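Long-range contacts in TbpB (Actinobacillus pleuropneumoniae, PDB 3HOL), which probably binds host transferrin as the surface lipoprotein of the bacterial transferrin receptor, an early step in iron acquisition: residues Y30-P35 and V44-I49; S231-G236 and K249-D254; N375-G380 and K504-K509; R405-V410 and K420-N425. One frame throughout, in Å; residues are numbered along the deposited sequence.

Interaction 1 (Y30-P35 and V44-I49)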
loop_
_atom_site.group_PDB
_atom_site.type_symbol
_atom_site.label_atom_id
_atom_site.label_comp_id
_atom_site.label_asym_id
_atom_site.label_seq_id
_atom_site.Cartn_x
_atom_site.Cartn_y
_atom_site.Cartn_z
ATOM N N TYR A 30 -2.994 8.803 8.754
ATOM C CA TYR A 30 -4.057 9.791 8.923
ATOM C C TYR A 30 -3.798 10.650 10.148
ATOM O O TYR A 30 -3.229 10.160 11.142
ATOM C CB TYR A 30 -5.395 9.084 9.133
ATOM C CG TYR A 30 -5.960 8.484 7.852
ATOM C CD1 TYR A 30 -6.609 9.286 6.915
ATOM C CD2 TYR A 30 -5.811 7.114 7.566
ATOM C CE1 TYR A 30 -7.139 8.761 5.732
ATOM C CE2 TYR A 30 -6.359 6.569 6.369
ATOM C CZ TYR A 30 -6.989 7.398 5.466
ATOM O OH TYR A 30 -7.524 6.875 4.306
ATOM N N VAL A 31 -4.347 11.867 10.137
ATOM C CA VAL A 31 -4.186 12.780 11.283
ATOM C C VAL A 31 -5.463 13.598 11.490
ATOM O O VAL A 31 -6.116 13.968 10.524
ATOM C CB VAL A 31 -2.941 13.719 11.100
ATOM C CG1 VAL A 31 -2.997 14.453 9.777
ATOM C CG2 VAL A 31 -2.783 14.725 12.304
ATOM N N VAL A 32 -5.842 13.833 12.739
ATOM C CA VAL A 32 -6.997 14.654 13.020
ATOM C C VAL A 32 -6.679 15.707 14.071
ATOM O O VAL A 32 -5.852 15.477 14.978
ATOM C CB VAL A 32 -8.233 13.807 13.444
ATOM C CG1 VAL A 32 -8.171 13.327 14.911
ATOM C CG2 VAL A 32 -9.519 14.602 13.218
ATOM N N LYS A 33 -7.336 16.864 13.922
ATOM C CA LYS A 33 -7.330 17.922 14.943
ATOM C C LYS A 33 -8.215 17.587 16.147
ATOM O O LYS A 33 -9.331 17.024 16.009
ATOM C CB LYS A 33 -7.783 19.229 14.324
ATOM C CG LYS A 33 -7.545 20.417 15.215
ATOM C CD LYS A 33 -7.715 21.771 14.463
ATOM C CE LYS A 33 -8.961 21.806 13.597
ATOM N NZ LYS A 33 -10.130 21.132 14.220
ATOM N N VAL A 34 -7.697 17.901 17.335
ATOM C CA VAL A 34 -8.454 17.697 18.567
ATOM C C VAL A 34 -9.625 18.742 18.494
ATOM O O VAL A 34 -9.366 19.924 18.261
ATOM C CB VAL A 34 -7.520 17.906 19.791
ATOM C CG1 VAL A 34 -8.305 17.936 21.117
ATOM C CG2 VAL A 34 -6.428 16.827 19.839
ATOM N N PRO A 35 -10.884 18.289 18.618
ATOM C CA PRO A 35 -12.033 19.204 18.558
ATOM C C PRO A 35 -12.076 20.183 19.729
ATOM O O PRO A 35 -11.721 19.841 20.854
ATOM C CB PRO A 35 -13.234 18.268 18.679
ATOM C CG PRO A 35 -12.750 17.001 18.035
ATOM C CD PRO A 35 -11.331 16.876 18.576
ATOM N N VAL A 44 -18.897 19.491 19.451
ATOM C CA VAL A 44 -18.112 19.489 18.225
ATOM C C VAL A 44 -17.432 18.103 18.111
ATOM O O VAL A 44 -16.679 17.673 19.018
ATOM C CB VAL A 44 -17.080 20.643 18.167
ATOM C CG1 VAL A 44 -16.088 20.503 16.972
ATOM C CG2 VAL A 44 -17.796 22.028 18.098
ATOM N N ASP A 45 -17.726 17.421 17.008
ATOM C CA ASP A 45 -17.380 16.000 16.859
ATOM C C ASP A 45 -16.055 15.840 16.136
ATOM O O ASP A 45 -15.534 16.800 15.587
ATOM C CB ASP A 45 -18.485 15.283 16.061
ATOM C CG ASP A 45 -19.768 15.085 16.883
ATOM O OD1 ASP A 45 -19.737 15.105 18.121
ATOM O OD2 ASP A 45 -20.821 14.962 16.257
ATOM N N ILE A 46 -15.523 14.616 16.112
ATOM C CA ILE A 46 -14.393 14.304 15.246
ATOM C C ILE A 46 -14.804 14.636 13.819
ATOM O O ILE A 46 -15.866 14.186 13.367
ATOM C CB ILE A 46 -13.998 12.806 15.373
ATOM C CG1 ILE A 46 -13.700 12.436 16.846
ATOM C CG2 ILE A 46 -12.793 12.444 14.478
ATOM C CD1 ILE A 46 -12.443 13.131 17.397
ATOM N N SER A 47 -13.997 15.452 13.131
ATOM C CA SER A 47 -14.256 15.737 11.721
ATOM C C SER A 47 -12.953 16.137 11.064
ATOM O O SER A 47 -11.951 16.398 11.746
ATOM C CB SER A 47 -15.290 16.875 11.577
ATOM O OG SER A 47 -14.636 18.093 11.858
ATOM N N ASP A 48 -12.964 16.189 9.735
ATOM C CA ASP A 48 -11.838 16.686 8.947
ATOM C C ASP A 48 -10.599 15.828 9.142
ATOM O O ASP A 48 -9.512 16.343 9.289
ATOM C CB ASP A 48 -11.491 18.146 9.288
ATOM C CG ASP A 48 -12.582 19.108 8.897
ATOM O OD1 ASP A 48 -13.226 18.870 7.851
ATOM O OD2 ASP A 48 -12.794 20.103 9.635
ATOM N N ILE A 49 -10.773 14.520 9.125
ATOM C CA ILE A 49 -9.622 13.613 9.174
ATOM C C ILE A 49 -8.795 13.783 7.883
ATOM O O ILE A 49 -9.370 13.834 6.789
ATOM C CB ILE A 49 -10.082 12.172 9.333
ATOM C CG1 ILE A 49 -10.865 12.018 10.662
ATOM C CG2 ILE A 49 -8.870 11.270 9.311
ATOM C CD1 ILE A 49 -11.745 10.783 10.743
HETATM O O HOH W 1 -11.551 17.140 14.450
HETATM O O HOH W 2 -8.264 17.708 11.306
HETATM O O HOH W 3 -11.688 21.159 11.977
#
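The aromatic ring of Tyr-30 meets the branch methyl of Ile-49 at a slant, Ile-49 CG2 lying 3.8 Å from the ring atom CD1, while Lys-249 makes a cation-pi contact with the same ring and Tyr-30 OH is hydrogen-bonded to Glu-25 O. At the other end the puckered ring of Pro-35 is the broad surface. Its CB rests 3.5 Å from the carbonyl oxygen of Val-44, and its CG touches Ile-46 CD1 at 3.9 Å. Between the two rings Val-32 carries the middle of the contact through a single branch. With CG1 lodged between N and C (chi1 78°), CG2 is anti to the backbone N and faces the other segment, 3.9 Å from Ile-49 CG1 and 3.4 Å from Ser-47 O. Phe-258 of the barrel strand 257-265 also packs on Val-32, Ile-46 and Ile-49.

The backbones exchange no direct hydrogen bond; water links them. One molecule donates to Lys-33 O and Ser-47 O, the latter at 2.8 Å, a second links Lys-33 N to Asp-48 O, and a third bridges Lys-33 NZ and Asp-48 OD2, which stay 5.4 Å apart. The loop that leaves strand 43-44, which pairs with barrel strand 119-133, is thus led to the five-stranded sheet containing 29-33 by an apolar inner side and a hydrated outer one, with the Lys-33 and Asp-48 charges probably screened by the intervening water.

Interaction 2 (S231-G236 and K249-D254)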
loop_
_atom_site.group_PDB
_atom_site.type_symbol
_atom_site.label_atom_id
_atom_site.label_comp_id
_atom_site.label_asym_id
_atom_site.label_seq_id
_atom_site.Cartn_x
_atom_site.Cartn_y
_atom_site.Cartn_z
ATOM N N SER A 231 -17.115 1.118 17.218
ATOM C CA SER A 231 -16.706 1.604 15.888
ATOM C C SER A 231 -16.785 0.491 14.849
ATOM O O SER A 231 -16.260 -0.608 15.074
ATOM C CB SER A 231 -15.236 2.049 15.893
ATOM O OG SER A 231 -14.869 2.517 14.599
ATOM N N GLN A 232 -17.374 0.811 13.698
ATOM C CA GLN A 232 -17.322 -0.079 12.539
ATOM C C GLN A 232 -16.300 0.452 11.565
ATOM O O GLN A 232 -16.306 0.060 10.390
ATOM C CB GLN A 232 -18.702 -0.120 11.825
ATOM C CG GLN A 232 -19.872 -0.646 12.637
ATOM C CD GLN A 232 -19.584 -1.897 13.491
ATOM O OE1 GLN A 232 -19.801 -1.880 14.719
ATOM N NE2 GLN A 232 -19.115 -2.990 12.849
ATOM N N SER A 233 -15.416 1.349 12.001
ATOM C CA SER A 233 -14.481 1.969 11.049
ATOM C C SER A 233 -13.023 1.771 11.467
ATOM O O SER A 233 -12.193 2.695 11.402
ATOM C CB SER A 233 -14.796 3.463 10.863
ATOM O OG SER A 233 -14.664 4.163 12.113
ATOM N N LEU A 234 -12.704 0.564 11.911
ATOM C CA LEU A 234 -11.308 0.248 12.198
ATOM C C LEU A 234 -10.626 -0.079 10.876
ATOM O O LEU A 234 -11.092 -0.950 10.131
ATOM C CB LEU A 234 -11.198 -0.955 13.150
ATOM C CG LEU A 234 -9.760 -1.205 13.668
ATOM C CD1 LEU A 234 -9.782 -1.706 15.129
ATOM C CD2 LEU A 234 -9.043 -2.195 12.802
ATOM N N GLU A 235 -9.512 0.583 10.591
ATOM C CA GLU A 235 -8.769 0.318 9.346
ATOM C C GLU A 235 -7.337 0.613 9.623
ATOM O O GLU A 235 -7.001 1.677 10.239
ATOM C CB GLU A 235 -9.268 1.195 8.164
ATOM C CG GLU A 235 -8.864 0.728 6.710
ATOM C CD GLU A 235 -7.424 1.057 6.256
ATOM O OE1 GLU A 235 -6.715 1.896 6.894
ATOM O OE2 GLU A 235 -6.990 0.483 5.208
ATOM N N GLY A 236 -6.467 -0.291 9.159
ATOM C CA GLY A 236 -5.026 -0.019 9.275
ATOM C C GLY A 236 -4.238 -0.836 8.288
ATOM O O GLY A 236 -4.823 -1.411 7.401
ATOM N N LYS A 249 -6.293 2.994 12.818
ATOM C CA LYS A 249 -7.149 3.943 13.539
ATOM C C LYS A 249 -8.578 3.447 13.525
ATOM O O LYS A 249 -8.946 2.564 12.723
ATOM C CB LYS A 249 -7.090 5.354 12.888
ATOM C CG LYS A 249 -7.987 5.478 11.627
ATOM C CD LYS A 249 -7.764 6.829 10.905
ATOM C CE LYS A 249 -8.855 7.127 9.858
ATOM N NZ LYS A 249 -8.936 5.992 8.846
ATOM N N PHE A 250 -9.390 4.011 14.406
ATOM C CA PHE A 250 -10.811 3.882 14.223
ATOM C C PHE A 250 -11.526 5.136 14.698
ATOM O O PHE A 250 -10.966 5.953 15.480
ATOM C CB PHE A 250 -11.404 2.625 14.891
ATOM C CG PHE A 250 -11.366 2.636 16.399
ATOM C CD1 PHE A 250 -12.299 3.344 17.118
ATOM C CD2 PHE A 250 -10.423 1.860 17.089
ATOM C CE1 PHE A 250 -12.299 3.331 18.528
ATOM C CE2 PHE A 250 -10.411 1.814 18.518
ATOM C CZ PHE A 250 -11.352 2.576 19.235
ATOM N N VAL A 251 -12.767 5.271 14.247
ATOM C CA VAL A 251 -13.617 6.390 14.713
ATOM C C VAL A 251 -14.898 5.844 15.346
ATOM O O VAL A 251 -15.570 4.985 14.747
ATOM C CB VAL A 251 -13.959 7.355 13.562
ATOM C CG1 VAL A 251 -14.603 8.702 14.098
ATOM C CG2 VAL A 251 -12.744 7.613 12.683
ATOM N N ALA A 252 -15.250 6.332 16.544
ATOM C CA ALA A 252 -16.512 5.918 17.187
ATOM C C ALA A 252 -17.691 6.186 16.216
ATOM O O ALA A 252 -17.674 7.198 15.477
ATOM C CB ALA A 252 -16.701 6.692 18.513
ATOM N N ASN A 253 -18.690 5.303 16.218
ATOM C CA ASN A 253 -19.826 5.439 15.324
ATOM C C ASN A 253 -20.620 6.747 15.561
ATOM O O ASN A 253 -21.171 7.276 14.631
ATOM C CB ASN A 253 -20.733 4.211 15.373
ATOM C CG ASN A 253 -20.054 2.973 14.870
ATOM O OD1 ASN A 253 -19.095 3.012 14.063
ATOM N ND2 ASN A 253 -20.539 1.839 15.353
ATOM N N ASP A 254 -20.592 7.292 16.777
ATOM C CA ASP A 254 -21.199 8.608 17.055
ATOM C C ASP A 254 -20.171 9.752 16.986
ATOM O O ASP A 254 -20.450 10.861 17.460
ATOM C CB ASP A 254 -21.866 8.598 18.432
ATOM C CG ASP A 254 -20.851 8.495 19.581
ATOM O OD1 ASP A 254 -19.660 8.241 19.347
ATOM O OD2 ASP A 254 -21.240 8.650 20.745
HETATM O O HOH W 4 -17.456 4.650 12.182
HETATM O O HOH W 5 -10.999 4.571 9.822
HETATM O O HOH W 6 -6.759 3.992 8.729
#
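Ser-231 and Val-251 are joined by the shortest bond of this contact, the serine hydroxyl OG donating to the carbonyl O at 2.6 Å from well above the carbonyl plane. The same OG accepts from Ser-233 N, an ST turn, so the hydroxyl links Ser-233 N to Val-251 O. Ser-233 OG in turn takes the N-H of Val-251 at 3.1 Å; a chi1 of 61°, which sets OG between N and C of its own backbone, brings it there. Gln-232 N donates to Asn-253 OD1 at 2.8 Å, tilted 15° from the carbonyl plane.

Regular main-chain pairing is kept further along, where Glu-235 and Lys-249 form an antiparallel hydrogen-bonded pair, both bonds 3.0 Å from N to O.

Apolar contact lies on the Leu-234/Phe-250 side, away from the face carrying Glu-235 and Lys-249. Leu-234 CB and Phe-250 CB are 4.0 Å apart, and Ser-231 CB comes within 3.4 Å of Phe-250 CD1; Tyr-196 meets this ring edge-to-face.

Water adds a further layer: one molecule connects Ser-233 OG with Asn-253 OD1, and another passes from Lys-249 NZ to Ser-233 O. Glu-235 is turned to a salt bridge with Arg-206. Where strand 231-239 of this N-lobe barrel hairpin bends at Gln-232, the serine hydroxyls appear to take over from backbone pairing, satisfying the Ser-233 and Val-251 backbone N atoms and Val-251 O.

Interaction 3 (N375-G380 and K504-K509)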
loop_
_atom_site.group_PDB
_atom_site.type_symbol
_atom_site.label_atom_id
_atom_site.label_comp_id
_atom_site.label_asym_id
_atom_site.label_seq_id
_atom_site.Cartn_x
_atom_site.Cartn_y
_atom_site.Cartn_z
ATOM N N ASN A 375 -0.899 -27.740 -18.271
ATOM C CA ASN A 375 -0.010 -27.008 -19.170
ATOM C C ASN A 375 -0.781 -25.893 -19.844
ATOM O O ASN A 375 -1.883 -26.124 -20.341
ATOM C CB ASN A 375 0.514 -27.961 -20.234
ATOM C CG ASN A 375 2.014 -28.019 -20.271
ATOM O OD1 ASN A 375 2.635 -27.418 -21.154
ATOM N ND2 ASN A 375 2.621 -28.733 -19.308
ATOM N N TYR A 376 -0.256 -24.672 -19.851
ATOM C CA TYR A 376 -1.018 -23.590 -20.460
ATOM C C TYR A 376 -0.164 -22.651 -21.278
ATOM O O TYR A 376 1.026 -22.560 -21.069
ATOM C CB TYR A 376 -1.809 -22.784 -19.416
ATOM C CG TYR A 376 -2.798 -23.584 -18.582
ATOM C CD1 TYR A 376 -4.156 -23.646 -18.927
ATOM C CD2 TYR A 376 -2.381 -24.258 -17.440
ATOM C CE1 TYR A 376 -5.066 -24.376 -18.149
ATOM C CE2 TYR A 376 -3.275 -24.978 -16.659
ATOM C CZ TYR A 376 -4.614 -25.024 -17.016
ATOM O OH TYR A 376 -5.474 -25.761 -16.228
ATOM N N LYS A 377 -0.814 -21.956 -22.204
ATOM C CA LYS A 377 -0.226 -20.884 -22.996
ATOM C C LYS A 377 -0.694 -19.576 -22.399
ATOM O O LYS A 377 -1.879 -19.447 -22.099
ATOM C CB LYS A 377 -0.777 -20.918 -24.420
ATOM C CG LYS A 377 0.072 -20.198 -25.449
ATOM C CD LYS A 377 1.406 -20.909 -25.560
ATOM C CE LYS A 377 1.997 -20.821 -26.935
ATOM N NZ LYS A 377 3.020 -21.883 -27.029
ATOM N N TYR A 378 0.218 -18.613 -22.244
ATOM C CA TYR A 378 -0.164 -17.256 -21.934
ATOM C C TYR A 378 0.312 -16.349 -23.045
ATOM O O TYR A 378 1.388 -16.554 -23.617
ATOM C CB TYR A 378 0.389 -16.787 -20.579
ATOM C CG TYR A 378 -0.177 -17.461 -19.348
ATOM C CD1 TYR A 378 0.075 -18.814 -19.074
ATOM C CD2 TYR A 378 -0.917 -16.727 -18.416
ATOM C CE1 TYR A 378 -0.445 -19.423 -17.924
ATOM C CE2 TYR A 378 -1.424 -17.319 -17.263
ATOM C CZ TYR A 378 -1.194 -18.663 -17.032
ATOM O OH TYR A 378 -1.715 -19.239 -15.900
ATOM N N ILE A 379 -0.509 -15.356 -23.355
ATOM C CA ILE A 379 -0.241 -14.378 -24.413
ATOM C C ILE A 379 -0.487 -12.936 -23.915
ATOM O O ILE A 379 -1.520 -12.640 -23.334
ATOM C CB ILE A 379 -1.171 -14.595 -25.669
ATOM C CG1 ILE A 379 -1.018 -15.998 -26.260
ATOM C CG2 ILE A 379 -0.911 -13.521 -26.746
ATOM C CD1 ILE A 379 0.377 -16.316 -26.780
ATOM N N GLY A 380 0.427 -12.031 -24.216
ATOM C CA GLY A 380 0.225 -10.636 -23.849
ATOM C C GLY A 380 1.174 -9.759 -24.621
ATOM O O GLY A 380 1.466 -10.022 -25.799
ATOM N N LYS A 504 -2.125 -13.097 -20.505
ATOM C CA LYS A 504 -3.364 -13.716 -20.065
ATOM C C LYS A 504 -3.344 -15.184 -20.501
ATOM O O LYS A 504 -2.898 -15.476 -21.606
ATOM C CB LYS A 504 -4.547 -12.993 -20.714
ATOM C CG LYS A 504 -5.885 -13.651 -20.456
ATOM C CD LYS A 504 -6.514 -13.185 -19.179
ATOM C CE LYS A 504 -7.830 -12.494 -19.496
ATOM N NZ LYS A 504 -8.647 -12.375 -18.267
ATOM N N GLN A 505 -3.784 -16.086 -19.617
ATOM C CA GLN A 505 -3.974 -17.512 -19.933
ATOM C C GLN A 505 -4.899 -17.630 -21.155
ATOM O O GLN A 505 -5.812 -16.824 -21.343
ATOM C CB GLN A 505 -4.556 -18.270 -18.727
ATOM C CG GLN A 505 -4.283 -19.790 -18.695
ATOM C CD GLN A 505 -5.010 -20.500 -17.539
ATOM O OE1 GLN A 505 -4.423 -20.798 -16.482
ATOM N NE2 GLN A 505 -6.290 -20.771 -17.739
ATOM N N GLN A 506 -4.609 -18.609 -21.998
ATOM C CA GLN A 506 -5.337 -18.830 -23.246
ATOM C C GLN A 506 -6.145 -20.118 -23.165
ATOM O O GLN A 506 -5.851 -21.011 -22.357
ATOM C CB GLN A 506 -4.363 -18.958 -24.420
ATOM C CG GLN A 506 -3.514 -17.730 -24.699
ATOM C CD GLN A 506 -4.348 -16.504 -25.028
ATOM O OE1 GLN A 506 -4.440 -15.563 -24.237
ATOM N NE2 GLN A 506 -4.960 -16.507 -26.203
ATOM N N VAL A 507 -7.165 -20.198 -24.011
ATOM C CA VAL A 507 -7.862 -21.462 -24.262
ATOM C C VAL A 507 -7.859 -21.680 -25.786
ATOM O O VAL A 507 -7.860 -20.704 -26.551
ATOM C CB VAL A 507 -9.303 -21.473 -23.607
ATOM C CG1 VAL A 507 -10.218 -20.409 -24.230
ATOM C CG2 VAL A 507 -9.951 -22.851 -23.675
ATOM N N LYS A 508 -7.817 -22.941 -26.224
ATOM C CA LYS A 508 -7.865 -23.248 -27.665
ATOM C C LYS A 508 -9.254 -23.043 -28.327
ATOM O O LYS A 508 -10.204 -22.569 -27.687
ATOM C CB LYS A 508 -7.230 -24.617 -28.001
ATOM C CG LYS A 508 -7.471 -25.780 -27.021
ATOM C CD LYS A 508 -6.797 -27.053 -27.581
ATOM C CE LYS A 508 -6.548 -28.141 -26.521
ATOM N NZ LYS A 508 -7.752 -28.985 -26.232
ATOM N N LYS A 509 -9.349 -23.400 -29.612
ATOM C CA LYS A 509 -10.576 -23.246 -30.418
ATOM C C LYS A 509 -10.973 -21.784 -30.593
ATOM O O LYS A 509 -11.767 -21.447 -31.484
ATOM C CB LYS A 509 -11.755 -24.054 -29.835
ATOM C CG LYS A 509 -11.829 -25.493 -30.320
ATOM C CD LYS A 509 -13.216 -26.071 -30.080
ATOM C CE LYS A 509 -13.517 -27.167 -31.100
ATOM N NZ LYS A 509 -14.930 -27.650 -31.000
HETATM O O HOH W 7 -3.384 -22.569 -22.662
#
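Gln-505 lies between two tyrosines and touches both. Its CB sits over the face of the Tyr-378 ring, 3.9 Å from the centroid, a CH-pi contact. Farther out its amide stacks nearly parallel on Tyr-376, planes 11° apart, with OE1 above the centre of the ring. CG opposite the backbone N (chi1 -156°) and an extended chain carry the amide that far. On the reverse side Gln-506 CG packs 3.4 Å from Ile-379 CG1.

Behind these side chains the backbones hold the spacing: Ile-379 and Lys-504 exchange two bonds, the shorter from Lys-504 N to Ile-379 O at 2.9 Å, and Gln-506 N donates to Lys-377 O. A water then spans Lys-377 N and Gln-506 O where the strands splay apart.

Farther out, Tyr-378 OH is fixed by the carbonyl of Ala-481, and Lys-377 NZ forms a salt bridge with Asp-409. This antiparallel pairing of the first and last strands is the closure typical of an eight-stranded beta barrel, here that of the C-lobe.

Interaction 4 (R405-V410 and K420-N425)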
loop_
_atom_site.group_PDB
_atom_site.type_symbol
_atom_site.label_atom_id
_atom_site.label_comp_id
_atom_site.label_asym_id
_atom_site.label_seq_id
_atom_site.Cartn_x
_atom_site.Cartn_y
_atom_site.Cartn_z
ATOM N N ARG A 405 4.507 -8.769 -29.160
ATOM C CA ARG A 405 3.892 -9.938 -28.563
ATOM C C ARG A 405 4.722 -10.511 -27.405
ATOM O O ARG A 405 5.951 -10.479 -27.430
ATOM C CB ARG A 405 3.751 -11.035 -29.621
ATOM C CG ARG A 405 2.839 -10.681 -30.822
ATOM C CD ARG A 405 3.384 -11.368 -32.072
ATOM N NE ARG A 405 4.489 -10.611 -32.691
ATOM C CZ ARG A 405 5.427 -11.146 -33.486
ATOM N NH1 ARG A 405 5.424 -12.458 -33.766
ATOM N NH2 ARG A 405 6.367 -10.364 -34.014
ATOM N N THR A 406 4.050 -11.113 -26.437
ATOM C CA THR A 406 4.754 -12.016 -25.540
ATOM C C THR A 406 3.980 -13.309 -25.519
ATOM O O THR A 406 2.764 -13.305 -25.719
ATOM C CB THR A 406 4.879 -11.439 -24.110
ATOM O OG1 THR A 406 3.570 -11.177 -23.591
ATOM C CG2 THR A 406 5.689 -10.120 -24.092
ATOM N N GLU A 407 4.678 -14.417 -25.298
ATOM C CA GLU A 407 4.074 -15.746 -25.212
ATOM C C GLU A 407 4.829 -16.508 -24.165
ATOM O O GLU A 407 6.044 -16.370 -24.057
ATOM C CB GLU A 407 4.225 -16.515 -26.530
ATOM C CG GLU A 407 3.724 -15.752 -27.739
ATOM C CD GLU A 407 3.974 -16.491 -29.069
ATOM O OE1 GLU A 407 4.808 -17.432 -29.107
ATOM O OE2 GLU A 407 3.343 -16.068 -30.061
ATOM N N PHE A 408 4.116 -17.345 -23.424
ATOM C CA PHE A 408 4.705 -18.176 -22.383
ATOM C C PHE A 408 4.041 -19.540 -22.376
ATOM O O PHE A 408 2.815 -19.641 -22.583
ATOM C CB PHE A 408 4.533 -17.507 -21.000
ATOM C CG PHE A 408 5.081 -16.122 -20.946
ATOM C CD1 PHE A 408 6.387 -15.904 -20.527
ATOM C CD2 PHE A 408 4.308 -15.037 -21.349
ATOM C CE1 PHE A 408 6.907 -14.646 -20.502
ATOM C CE2 PHE A 408 4.818 -13.739 -21.319
ATOM C CZ PHE A 408 6.132 -13.548 -20.906
ATOM N N ASP A 409 4.863 -20.571 -22.195
ATOM C CA ASP A 409 4.392 -21.925 -21.907
ATOM C C ASP A 409 4.616 -22.154 -20.440
ATOM O O ASP A 409 5.718 -21.954 -19.937
ATOM C CB ASP A 409 5.168 -22.988 -22.678
ATOM C CG ASP A 409 5.055 -22.827 -24.177
ATOM O OD1 ASP A 409 4.245 -22.007 -24.652
ATOM O OD2 ASP A 409 5.808 -23.524 -24.879
ATOM N N VAL A 410 3.549 -22.564 -19.763
ATOM C CA VAL A 410 3.574 -22.718 -18.325
ATOM C C VAL A 410 3.187 -24.156 -18.005
ATOM O O VAL A 410 2.110 -24.633 -18.385
ATOM C CB VAL A 410 2.596 -21.712 -17.625
ATOM C CG1 VAL A 410 2.410 -22.064 -16.143
ATOM C CG2 VAL A 410 3.077 -20.278 -17.804
ATOM N N LYS A 420 8.735 -15.921 -24.603
ATOM C CA LYS A 420 9.262 -15.264 -25.771
ATOM C C LYS A 420 8.757 -13.850 -25.803
ATOM O O LYS A 420 7.563 -13.617 -25.589
ATOM C CB LYS A 420 8.776 -15.984 -27.040
ATOM C CG LYS A 420 9.291 -17.410 -27.215
ATOM C CD LYS A 420 8.533 -18.067 -28.410
ATOM C CE LYS A 420 9.303 -19.217 -29.041
ATOM N NZ LYS A 420 9.661 -20.242 -28.018
ATOM N N LEU A 421 9.639 -12.889 -26.085
ATOM C CA LEU A 421 9.185 -11.513 -26.212
ATOM C C LEU A 421 9.631 -10.981 -27.545
ATOM O O LEU A 421 10.823 -11.092 -27.882
ATOM C CB LEU A 421 9.707 -10.626 -25.063
ATOM C CG LEU A 421 9.316 -11.075 -23.649
ATOM C CD1 LEU A 421 10.403 -11.965 -23.056
ATOM C CD2 LEU A 421 9.041 -9.867 -22.733
ATOM N N PHE A 422 8.695 -10.379 -28.279
ATOM C CA PHE A 422 8.885 -10.068 -29.725
ATOM C C PHE A 422 8.954 -8.595 -30.006
ATOM O O PHE A 422 8.280 -7.808 -29.343
ATOM C CB PHE A 422 7.729 -10.651 -30.577
ATOM C CG PHE A 422 7.798 -12.145 -30.739
ATOM C CD1 PHE A 422 8.507 -12.709 -31.811
ATOM C CD2 PHE A 422 7.204 -12.997 -29.805
ATOM C CE1 PHE A 422 8.604 -14.073 -31.943
ATOM C CE2 PHE A 422 7.306 -14.371 -29.933
ATOM C CZ PHE A 422 7.996 -14.917 -31.011
ATOM N N ASP A 423 9.766 -8.236 -31.012
ATOM C CA ASP A 423 9.708 -6.924 -31.641
ATOM C C ASP A 423 8.531 -6.912 -32.627
ATOM O O ASP A 423 8.076 -7.984 -33.079
ATOM C CB ASP A 423 11.014 -6.632 -32.389
ATOM C CG ASP A 423 11.126 -5.176 -32.827
ATOM O OD1 ASP A 423 10.216 -4.402 -32.510
ATOM O OD2 ASP A 423 12.133 -4.827 -33.470
ATOM N N LYS A 424 8.023 -5.722 -32.953
ATOM C CA LYS A 424 6.941 -5.647 -33.943
ATOM C C LYS A 424 7.472 -6.147 -35.328
ATOM O O LYS A 424 8.636 -5.882 -35.689
ATOM C CB LYS A 424 6.312 -4.247 -33.973
ATOM C CG LYS A 424 6.444 -3.507 -35.252
ATOM C CD LYS A 424 5.895 -2.098 -35.145
ATOM C CE LYS A 424 4.406 -2.111 -35.153
ATOM N NZ LYS A 424 3.962 -0.811 -35.734
ATOM N N ASN A 425 6.661 -6.945 -36.031
ATOM C CA ASN A 425 7.067 -7.607 -37.305
ATOM C C ASN A 425 8.213 -8.615 -37.169
ATOM O O ASN A 425 8.761 -9.077 -38.164
ATOM C CB ASN A 425 7.353 -6.563 -38.404
ATOM C CG ASN A 425 6.141 -5.686 -38.678
ATOM O OD1 ASN A 425 5.024 -6.183 -38.711
ATOM N ND2 ASN A 425 6.346 -4.392 -38.831
#
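Arg-405 and Phe-422 form the dense part of the contact. The guanidinium lies flat on the ring, planes at 23° and centres 4.3 Å apart, shifted toward the rim so that Arg-405 NH1 is 3.7 Å from Phe-422 CD1. Bends at chi2 and chi3 (147° and -82°) fold the arginine over the Phe-422 ring across the strand pair. At the guanidinium edge NH2 makes a weak bond to Asp-423 O, 3.1 Å long, and two further hydrogen bonds lie just outside the segments, NE to Gly-403 O and NH2 to Gly-426 O. Arg-405 O, at the edge of the ring and in its plane, accepts from Phe-422 N at 2.9 Å. On the buried face Thr-406 CG2 meets Leu-421 CD2 at 3.6 Å, with Trp-382 touching both residues.

The side with Glu-407 and Lys-420 is looser. Their backbones exchange two bonds, Lys-420 N to Glu-407 O being 2.8 Å, yet the lysine aliphatic chain merely passes the carboxylate, and Lys-420 NZ, on an exposed residue, remains 5.7 Å from Glu-407 OE1.

Opposite charge there probably contributes only a weak attraction, screened by solvent. The arginine, by contrast, has its cation spread over an aromatic face while backbone carbonyls take its N-H groups, which pins the chain leaving strand 416-421 against the start of strand 405-411.

How the interactions relate
From the N terminus, interaction 1 closes a short loop within the N-lobe, bringing the five-stranded sheet and the barrel together. Interaction 2, later in the chain, closes a hairpin of that barrel. The two follow in series but touch in space, with Ile-49 and Ile-46 packed on Val-251. In the C-lobe, 375-380 opens a loop that closes only at the C terminus in interaction 3, and the hairpin of interaction 4 is nested inside it. Strands 375-387 and 405-411 are neighbours in one sheet, joined also by a salt bridge. None of the four cross; interactions 1 and 3 lie about 51 Å apart, centre to centre, in separate lobes.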